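Local atomic coordinates of Old Yellow Enzyme (Pichia, PDB entry 6AGZ), a protein that probably catalyses the asymmetric reduction of carbon-carbon double bonds in enone compounds, using a bound flavin mononucleotide as its redox cofactor. Residues 64-69 with 91-96; 82-87 with 177-182. All blocks are in the same frame, centred on the assembly; numbering follows the deposited sequence.

Interaction 1: residues 64-69 with 91-96. With FMN (flavin mononucleotide), chain C.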
loop_
_atom_site.group_PDB
_atom_site.type_symbol
_atom_site.label_atom_id
_atom_site.label_comp_id
_atom_site.label_asym_id
_atom_site.label_seq_id
_atom_site.Cartn_x
_atom_site.Cartn_y
_atom_site.Cartn_z
ATOM N N LEU A 64 27.598 4.643 -9.575
ATOM C CA LEU A 64 28.072 4.153 -8.291
ATOM C C LEU A 64 27.431 4.974 -7.182
ATOM O O LEU A 64 27.141 6.160 -7.356
ATOM C CB LEU A 64 29.599 4.242 -8.184
ATOM C CG LEU A 64 30.456 3.636 -9.299
ATOM C CD1 LEU A 64 31.930 3.885 -9.019
ATOM C CD2 LEU A 64 30.186 2.149 -9.455
ATOM N N ILE A 65 27.197 4.338 -6.039
ATOM C CA ILE A 65 26.695 5.023 -4.855
ATOM C C ILE A 65 27.681 4.787 -3.724
ATOM O O ILE A 65 28.048 3.640 -3.443
ATOM C CB ILE A 65 25.281 4.554 -4.466
ATOM C CG1 ILE A 65 24.345 4.631 -5.672
ATOM C CG2 ILE A 65 24.739 5.416 -3.338
ATOM C CD1 ILE A 65 22.925 4.212 -5.367
ATOM N N THR A 66 28.112 5.869 -3.084
ATOM C CA THR A 66 29.115 5.764 -2.040
ATOM C C THR A 66 28.561 5.035 -0.824
ATOM O O THR A 66 27.349 4.959 -0.604
ATOM C CB THR A 66 29.603 7.145 -1.604
ATOM O OG1 THR A 66 28.581 7.791 -0.833
ATOM C CG2 THR A 66 29.933 7.996 -2.807
ATOM N N GLU A 67 29.482 4.493 -0.034
ATOM C CA GLU A 67 29.170 4.065 1.320
ATOM C C GLU A 67 28.426 5.171 2.058
ATOM O O GLU A 67 28.649 6.362 1.821
ATOM C CB GLU A 67 30.464 3.723 2.054
ATOM C CG GLU A 67 31.478 4.856 1.971
ATOM C CD GLU A 67 32.909 4.385 2.093
ATOM O OE1 GLU A 67 33.407 4.284 3.233
ATOM O OE2 GLU A 67 33.533 4.114 1.044
ATOM N N ALA A 68 27.521 4.769 2.945
ATOM C CA ALA A 68 26.750 5.734 3.717
ATOM C C ALA A 68 27.681 6.674 4.476
ATOM O O ALA A 68 28.544 6.233 5.240
ATOM C CB ALA A 68 25.818 5.005 4.679
ATOM N N THR A 69 27.500 7.974 4.257
ATOM C CA THR A 69 28.444 8.992 4.698
ATOM C C THR A 69 27.770 9.927 5.690
ATOM O O THR A 69 26.684 10.450 5.416
ATOM C CB THR A 69 28.979 9.783 3.499
ATOM O OG1 THR A 69 29.741 8.914 2.651
ATOM C CG2 THR A 69 29.855 10.933 3.956
ATOM N N GLU A 91 37.514 17.746 0.281
ATOM C CA GLU A 91 38.589 17.643 -0.702
ATOM C C GLU A 91 38.787 16.197 -1.142
ATOM O O GLU A 91 38.831 15.897 -2.343
ATOM C CB GLU A 91 39.890 18.207 -0.127
ATOM C CG GLU A 91 39.838 19.671 0.267
ATOM C CD GLU A 91 41.025 20.084 1.119
ATOM O OE1 GLU A 91 42.174 19.941 0.652
ATOM O OE2 GLU A 91 40.808 20.541 2.262
ATOM N N ALA A 92 38.905 15.284 -0.173
ATOM C CA ALA A 92 39.118 13.876 -0.496
ATOM C C ALA A 92 37.980 13.324 -1.349
ATOM O O ALA A 92 38.213 12.728 -2.412
ATOM C CB ALA A 92 39.271 13.063 0.790
ATOM N N TRP A 93 36.736 13.520 -0.900
ATOM C CA TRP A 93 35.599 13.042 -1.682
ATOM C C TRP A 93 35.572 13.681 -3.064
ATOM O O TRP A 93 35.205 13.029 -4.049
ATOM C CB TRP A 93 34.289 13.310 -0.941
ATOM C CG TRP A 93 33.950 12.264 0.076
ATOM C CD1 TRP A 93 33.788 12.448 1.418
ATOM C CD2 TRP A 93 33.739 10.867 -0.166
ATOM N NE1 TRP A 93 33.484 11.253 2.026
ATOM C CE2 TRP A 93 33.449 10.268 1.075
ATOM C CE3 TRP A 93 33.765 10.065 -1.313
ATOM C CZ2 TRP A 93 33.186 8.904 1.203
ATOM C CZ3 TRP A 93 33.506 8.712 -1.184
ATOM C CH2 TRP A 93 33.218 8.146 0.065
ATOM N N LYS A 94 35.964 14.954 -3.158
ATOM C CA LYS A 94 36.030 15.615 -4.457
ATOM C C LYS A 94 37.013 14.908 -5.382
ATOM O O LYS A 94 36.736 14.730 -6.574
ATOM C CB LYS A 94 36.422 17.082 -4.281
ATOM C CG LYS A 94 36.435 17.885 -5.575
ATOM C CD LYS A 94 36.894 19.315 -5.332
ATOM C CE LYS A 94 36.627 20.203 -6.540
ATOM N NZ LYS A 94 37.397 19.785 -7.742
ATOM N N LYS A 95 38.165 14.493 -4.850
ATOM C CA LYS A 95 39.128 13.772 -5.675
ATOM C C LYS A 95 38.582 12.416 -6.107
ATOM O O LYS A 95 38.775 11.999 -7.259
ATOM C CB LYS A 95 40.449 13.620 -4.922
ATOM C CG LYS A 95 41.147 14.949 -4.673
ATOM C CD LYS A 95 42.368 14.797 -3.786
ATOM C CE LYS A 95 43.128 16.110 -3.692
ATOM N NZ LYS A 95 44.451 15.942 -3.033
ATOM N N ILE A 96 37.882 11.718 -5.205
ATOM C CA ILE A 96 37.257 10.453 -5.588
ATOM C C ILE A 96 36.257 10.668 -6.720
ATOM O O ILE A 96 36.225 9.905 -7.695
ATOM C CB ILE A 96 36.598 9.781 -4.368
ATOM C CG1 ILE A 96 37.659 9.333 -3.362
ATOM C CG2 ILE A 96 35.746 8.596 -4.805
ATOM C CD1 ILE A 96 37.100 8.548 -2.194
HETATM N N1 FMN C . 22.849 -0.172 2.369
HETATM C C2 FMN C . 22.727 1.187 2.592
HETATM O O2 FMN C . 21.693 1.772 2.272
HETATM N N3 FMN C . 23.759 1.891 3.177
HETATM C C4 FMN C . 24.918 1.237 3.539
HETATM O O4 FMN C . 25.843 1.858 4.060
HETATM C C4A FMN C . 25.042 -0.127 3.314
HETATM N N5 FMN C . 26.200 -0.776 3.676
HETATM C C5A FMN C . 26.333 -2.129 3.453
HETATM C C6 FMN C . 27.505 -2.776 3.822
HETATM C C7 FMN C . 27.647 -4.140 3.603
HETATM C C7M FMN C . 28.913 -4.836 3.999
HETATM C C8 FMN C . 26.615 -4.859 3.015
HETATM C C8M FMN C . 26.766 -6.333 2.777
HETATM C C9 FMN C . 25.442 -4.212 2.649
HETATM C C9A FMN C . 25.297 -2.844 2.865
HETATM N N10 FMN C . 24.130 -2.195 2.502
HETATM C C10 FMN C . 24.004 -0.836 2.727
HETATM C "C1'" FMN C . 23.010 -2.959 1.854
HETATM C "C2'" FMN C . 23.305 -3.028 0.353
HETATM O "O2'" FMN C . 23.325 -1.721 -0.176
HETATM C "C3'" FMN C . 22.307 -3.888 -0.421
HETATM O "O3'" FMN C . 21.020 -3.320 -0.345
HETATM C "C4'" FMN C . 22.283 -5.317 0.114
HETATM O "O4'" FMN C . 23.603 -5.789 0.263
HETATM C "C5'" FMN C . 21.533 -6.258 -0.820
HETATM O "O5'" FMN C . 22.091 -6.184 -2.113
HETATM P P FMN C . 22.945 -7.418 -2.695
HETATM O O1P FMN C . 22.132 -8.684 -2.568
HETATM O O2P FMN C . 23.271 -7.174 -4.149
HETATM O O3P FMN C . 24.226 -7.545 -1.907
#

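Interaction 2: residues 82-87 with 177-182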
loop_
_atom_site.group_PDB
_atom_site.type_symbol
_atom_site.label_atom_id
_atom_site.label_comp_id
_atom_site.label_asym_id
_atom_site.label_seq_id
_atom_site.Cartn_x
_atom_site.Cartn_y
_atom_site.Cartn_z
ATOM N N PRO A 82 32.744 7.318 7.051
ATOM C CA PRO A 82 32.949 8.469 6.167
ATOM C C PRO A 82 32.198 9.709 6.635
ATOM O O PRO A 82 31.223 9.640 7.386
ATOM C CB PRO A 82 32.395 7.976 4.817
ATOM C CG PRO A 82 31.716 6.628 5.105
ATOM C CD PRO A 82 31.626 6.483 6.592
ATOM N N MET A 83 32.668 10.861 6.155
ATOM C CA MET A 83 32.049 12.136 6.489
ATOM C C MET A 83 32.325 13.136 5.373
ATOM O O MET A 83 33.355 13.066 4.697
ATOM C CB MET A 83 32.556 12.672 7.835
ATOM C CG MET A 83 31.674 13.755 8.441
ATOM S SD MET A 83 32.255 14.339 10.047
ATOM C CE MET A 83 31.956 12.896 11.064
ATOM N N ILE A 84 31.381 14.057 5.177
ATOM C CA ILE A 84 31.459 15.068 4.125
ATOM C C ILE A 84 31.382 16.452 4.771
ATOM O O ILE A 84 30.837 17.401 4.196
ATOM C CB ILE A 84 30.352 14.833 3.071
ATOM C CG1 ILE A 84 30.554 15.702 1.820
ATOM C CG2 ILE A 84 28.957 14.998 3.683
ATOM C CD1 ILE A 84 31.538 15.131 0.824
ATOM N N TYR A 85 31.937 16.579 5.978
ATOM C CA TYR A 85 31.724 17.759 6.813
ATOM C C TYR A 85 32.872 18.764 6.743
ATOM O O TYR A 85 32.658 19.924 6.380
ATOM C CB TYR A 85 31.485 17.314 8.261
ATOM C CG TYR A 85 31.063 18.420 9.197
ATOM C CD1 TYR A 85 29.798 18.986 9.110
ATOM C CD2 TYR A 85 31.923 18.887 10.182
ATOM C CE1 TYR A 85 29.406 19.993 9.969
ATOM C CE2 TYR A 85 31.539 19.891 11.047
ATOM C CZ TYR A 85 30.281 20.441 10.935
ATOM O OH TYR A 85 29.896 21.443 11.795
ATOM N N THR A 86 34.090 18.348 7.087
ATOM C CA THR A 86 35.199 19.289 7.137
ATOM C C THR A 86 35.743 19.559 5.734
ATOM O O THR A 86 35.404 18.879 4.761
ATOM C CB THR A 86 36.316 18.769 8.041
ATOM O OG1 THR A 86 36.952 17.643 7.425
ATOM C CG2 THR A 86 35.757 18.352 9.394
ATOM N N ASP A 87 36.605 20.575 5.640
ATOM C CA ASP A 87 37.216 20.913 4.357
ATOM C C ASP A 87 38.024 19.743 3.807
ATOM O O ASP A 87 37.919 19.406 2.623
ATOM C CB ASP A 87 38.092 22.159 4.500
ATOM C CG ASP A 87 37.279 23.439 4.583
ATOM O OD1 ASP A 87 36.041 23.369 4.438
ATOM O OD2 ASP A 87 37.880 24.515 4.781
ATOM N N GLN A 177 27.718 20.474 -4.799
ATOM C CA GLN A 177 28.333 21.676 -5.346
ATOM C C GLN A 177 29.846 21.715 -5.157
ATOM O O GLN A 177 30.566 22.154 -6.060
ATOM C CB GLN A 177 27.691 22.914 -4.715
ATOM C CG GLN A 177 26.213 23.054 -5.048
ATOM C CD GLN A 177 25.488 24.011 -4.124
ATOM O OE1 GLN A 177 26.074 24.552 -3.186
ATOM N NE2 GLN A 177 24.202 24.222 -4.384
ATOM N N LYS A 178 30.350 21.267 -4.008
ATOM C CA LYS A 178 31.786 21.311 -3.764
ATOM C C LYS A 178 32.495 20.056 -4.269
ATOM O O LYS A 178 33.485 20.155 -5.000
ATOM C CB LYS A 178 32.063 21.518 -2.271
ATOM C CG LYS A 178 31.607 22.873 -1.750
ATOM C CD LYS A 178 32.183 23.170 -0.374
ATOM C CE LYS A 178 31.780 24.559 0.099
ATOM N NZ LYS A 178 32.429 24.923 1.389
ATOM N N ALA A 179 32.000 18.874 -3.894
ATOM C CA ALA A 179 32.640 17.631 -4.309
ATOM C C ALA A 179 32.254 17.210 -5.722
ATOM O O ALA A 179 33.013 16.474 -6.361
ATOM C CB ALA A 179 32.300 16.509 -3.327
ATOM N N GLY A 180 31.106 17.658 -6.223
ATOM C CA GLY A 180 30.717 17.366 -7.587
ATOM C C GLY A 180 29.958 16.076 -7.803
ATOM O O GLY A 180 29.877 15.614 -8.947
ATOM N N PHE A 181 29.413 15.471 -6.749
ATOM C CA PHE A 181 28.604 14.270 -6.914
ATOM C C PHE A 181 27.418 14.544 -7.833
ATOM O O PHE A 181 26.909 15.665 -7.912
ATOM C CB PHE A 181 28.099 13.765 -5.560
ATOM C CG PHE A 181 29.157 13.123 -4.709
ATOM C CD1 PHE A 181 29.449 11.775 -4.843
ATOM C CD2 PHE A 181 29.847 13.860 -3.760
ATOM C CE1 PHE A 181 30.416 11.177 -4.057
ATOM C CE2 PHE A 181 30.815 13.267 -2.969
ATOM C CZ PHE A 181 31.100 11.924 -3.118
ATOM N N ASP A 182 26.970 13.498 -8.531
ATOM C CA ASP A 182 25.840 13.654 -9.440
ATOM C C ASP A 182 24.517 13.686 -8.686
ATOM O O ASP A 182 23.598 14.416 -9.074
ATOM C CB ASP A 182 25.839 12.532 -10.479
ATOM C CG ASP A 182 27.090 12.531 -11.336
ATOM O OD1 ASP A 182 27.182 13.368 -12.259
ATOM O OD2 ASP A 182 27.984 11.695 -11.088
#

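Interaction 1: residues 64-69 with 91-96
Trp93 meets three polar residues, Thr66, Glu67 and Thr69, with the far end of its indole, yet no hydrogen bond crosses between 64-69 and 91-96. The six-membered ring does the work: Thr69 OG1 lies 3.7 Å from Trp93 CZ2 and Thr66 CG2 lies 4.0 Å from Trp93 CZ3, both approaching obliquely. Glu67 reaches the outer edge of the ring near its plane, its carboxylate turned 82° from the indole, and its oxygens are held by Tyr53 and Asn39. Trp93 NE1 gives a weak hydrogen bond to Met83 O in the loop before its helix. On the strand side, Glu67 O is gripped from opposite faces of its carbonyl plane, by Thr66 OG1 at 3.0 Å and by Thr69 OG1 at 2.9 Å. Thr69 can do this because OG1 sits beside its backbone N (chi1 -65°), which leaves CG2 to pass Trp93 NE1 at 4.1 Å. A valine here has no hydroxyl, so Glu67 O would probably be left with that of Thr66 alone, its tie to residue 69 gone. On the other side of the strand, Ala68 CB touches the flavin at O4, 3.2 Å away. Strand 63-70 and helix 87-102 belong to one beta-alpha-beta unit, and a helix tryptophan packed against the outer side of the broken strand, with Ala68 turned to FMN, fits the TIM barrel of the Old Yellow Enzyme family.

Interaction 2: residues 82-87 with 177-182
Ile84 reaches across to Ala179 and Phe181, and so joins two parts of the TIM barrel: the loop 82-87, which leads from strand 63-70 into helix 87-102, and 177-182, the last turn of helix 158-179 and the chain running on to strand 183-187. Along the first of them, Pro82 comes first and is tied by backbone hydrogen bonding to Phe70, with its ring against Glu67 and Thr69. Met83 follows, its side chain packed on Phe43, Leu77 and Gln89. Ile84 then carries the contact. Its CG1 stands anti to the backbone N (chi1 -169°), which extends the longer branch toward the end of helix 158-179; the terminal CD1 is the atom that touches, while Trp93, Thr69 and Met109 pack around the same side chain. Ile84 O accepts a hydrogen bond from Asn174 ND2, a polar tie to helix 158-179 beside the apolar one. The backbone N atoms of Tyr85 and Thr86 both donate to Gln89 OE1, and Thr86 is the N-cap of helix 87-102, its hydroxyl capping a backbone N of the first turn. Asp87 begins that helix, and its OD1 stays 5.0 Å from Lys178 NZ, too far for a salt bridge, though the opposite charges may attract weakly. On the 177-182 side, Gly180 takes a positive phi (88°) as the chain leaves its helix, and Phe181 then turns its ring inward onto Thr66, Ile107, Met109 and Val97. Ile84 CD1 comes obliquely to that ring, 4.3 Å from Phe181 CE2, and sits 4.4 Å from Ala179 CB.

How the interactions relate
The two contacts lie about 7 Å apart, centre to centre, and their segments alternate along the chain, since 82-87 falls between 64-69 and 91-96. They meet directly at several points. Thr66 CG2 of interaction 1 packs 3.5 Å from Phe181 CE1 of interaction 2, so the same methyl touches both Trp93 and Phe181. Pro82 CG approaches Ala68 O to 3.2 Å and Glu67 OE1 to 3.4 Å, setting the start of the 82-87 loop against the broken part of strand 63-70. Interaction 1 touches the flavin pocket through Ala68, whereas interaction 2 stands further out, with the Phe181 side chain about 13 Å from FMN.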